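Local coordinates for protein sugar isomerase (Sinorhizobium meliloti, PDB 3QC0) that binds zinc in a TIM barrel of the xylose isomerase-like family and probably isomerises a sugar whose identity is not established, at residues A[18-23]-A[43-48]. Residues are numbered along the deposited sequence; the frame is centred on the assembly and turned at random.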
loop_
_atom_site.group_PDB
_atom_site.type_symbol
_atom_site.label_atom_id
_atom_site.label_comp_id
_atom_site.label_asym_id
_atom_site.label_seq_id
_atom_site.Cartn_x
_atom_site.Cartn_y
_atom_site.Cartn_z
ATOM N N CYS A 18 -16.386 5.508 24.407
ATOM C CA CYS A 18 -17.783 5.142 24.462
ATOM C C CYS A 18 -18.020 3.704 24.116
ATOM O O CYS A 18 -17.514 3.224 23.101
ATOM C CB CYS A 18 -18.637 5.981 23.502
ATOM S SG CYS A 18 -18.537 7.759 23.692
ATOM N N GLY A 19 -18.847 3.043 24.916
ATOM C CA GLY A 19 -19.453 1.806 24.484
ATOM C C GLY A 19 -20.640 2.120 23.596
ATOM O O GLY A 19 -20.919 3.275 23.291
ATOM N N PHE A 20 -21.375 1.084 23.209
ATOM C CA PHE A 20 -22.425 1.226 22.189
ATOM C C PHE A 20 -23.522 2.232 22.537
ATOM O O PHE A 20 -23.881 3.083 21.729
ATOM C CB PHE A 20 -23.059 -0.163 21.924
ATOM C CG PHE A 20 -24.081 -0.176 20.826
ATOM C CD1 PHE A 20 -25.399 0.126 21.061
ATOM C CD2 PHE A 20 -23.723 -0.583 19.535
ATOM C CE1 PHE A 20 -26.327 0.110 20.035
ATOM C CE2 PHE A 20 -24.624 -0.591 18.518
ATOM C CZ PHE A 20 -25.961 -0.291 18.750
ATOM N N ALA A 21 -24.114 2.124 23.742
ATOM C CA ALA A 21 -25.199 3.004 24.085
ATOM C C ALA A 21 -24.812 4.472 24.160
ATOM O O ALA A 21 -25.565 5.333 23.680
ATOM C CB ALA A 21 -25.799 2.578 25.436
ATOM N N GLU A 22 -23.651 4.748 24.759
ATOM C CA GLU A 22 -23.183 6.133 24.867
ATOM C C GLU A 22 -22.815 6.692 23.503
ATOM O O GLU A 22 -23.087 7.846 23.208
ATOM C CB GLU A 22 -21.976 6.272 25.784
ATOM C CG GLU A 22 -21.747 7.771 26.137
ATOM C CD GLU A 22 -20.441 8.041 26.826
ATOM O OE1 GLU A 22 -19.822 7.084 27.358
ATOM O OE2 GLU A 22 -20.039 9.225 26.829
ATOM N N ALA A 23 -22.182 5.862 22.676
ATOM C CA ALA A 23 -21.854 6.279 21.320
ATOM C C ALA A 23 -23.120 6.669 20.565
ATOM O O ALA A 23 -23.191 7.695 19.927
ATOM C CB ALA A 23 -21.103 5.165 20.588
ATOM N N ALA A 43 -21.452 -7.156 21.205
ATOM C CA ALA A 43 -21.389 -8.271 22.137
ATOM C C ALA A 43 -21.307 -7.751 23.558
ATOM O O ALA A 43 -21.901 -8.351 24.483
ATOM C CB ALA A 43 -20.205 -9.164 21.901
ATOM N N ALA A 44 -20.578 -6.661 23.764
ATOM C CA ALA A 44 -20.397 -6.130 25.154
ATOM C C ALA A 44 -21.703 -5.635 25.781
ATOM O O ALA A 44 -21.864 -5.760 27.026
ATOM C CB ALA A 44 -19.374 -5.029 25.182
ATOM N N ILE A 45 -22.596 -5.052 24.969
ATOM C CA ILE A 45 -23.939 -4.592 25.399
ATOM C C ILE A 45 -24.993 -5.708 25.314
ATOM O O ILE A 45 -25.929 -5.768 26.138
ATOM C CB ILE A 45 -24.417 -3.306 24.631
ATOM C CG1 ILE A 45 -25.586 -2.630 25.367
ATOM C CG2 ILE A 45 -24.852 -3.565 23.196
ATOM C CD1 ILE A 45 -26.007 -1.324 24.756
ATOM N N GLY A 46 -24.821 -6.592 24.334
ATOM C CA GLY A 46 -25.724 -7.669 24.026
ATOM C C GLY A 46 -26.495 -7.385 22.754
ATOM O O GLY A 46 -27.022 -6.306 22.563
ATOM N N LEU A 47 -26.528 -8.361 21.849
ATOM C CA LEU A 47 -27.199 -8.176 20.570
ATOM C C LEU A 47 -28.642 -7.749 20.696
ATOM O O LEU A 47 -29.104 -6.903 19.939
ATOM C CB LEU A 47 -27.114 -9.462 19.729
ATOM C CG LEU A 47 -27.736 -9.448 18.329
ATOM C CD1 LEU A 47 -27.046 -8.397 17.431
ATOM C CD2 LEU A 47 -27.650 -10.836 17.679
ATOM N N GLY A 48 -29.374 -8.302 21.675
ATOM C CA GLY A 48 -30.775 -7.942 21.815
ATOM C C GLY A 48 -30.977 -6.495 22.211
ATOM O O GLY A 48 -31.825 -5.795 21.653
#
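I45 meets F20 with both branches of its side chain and A21 with the longer one only. CD1, at the tip of the longer branch, does most of the touching. I45 CD1 lies 4.0 Å from F20 CD1 and 4.0 Å from A21 CB, so one methyl bridges two neighbouring residues of helix 20-29. The shorter branch faces the root of the phenylalanine, with I45 CG2 4.1 Å from F20 CB. The two larger side chains cross at about a right angle. The methyl meets the ring obliquely. I45 is fully extended: CG1 is anti to the backbone N (chi1 -163°) and chi2 is 175°, which carries CD1 out to the other helix. F20 is buried. Its side chain also packs on A50 and I53 of helix 47-57 and on P37. I45 packs on the same A50 and I53, so both residues share one apolar surface.

In the fold, the contact joins the start of helix 20-29 to the end of helix 39-45, on the outer layer of the TIM barrel and away from the zinc site. G46 follows I45 with positive phi. It ends one helix and is the N-cap of the next, 47-57. Across the two segments the contact is wholly apolar. Its cohesion therefore rests on van der Waals packing, with little directional constraint. Water is shut out mainly at F20; A21 is exposed and I45 partly so.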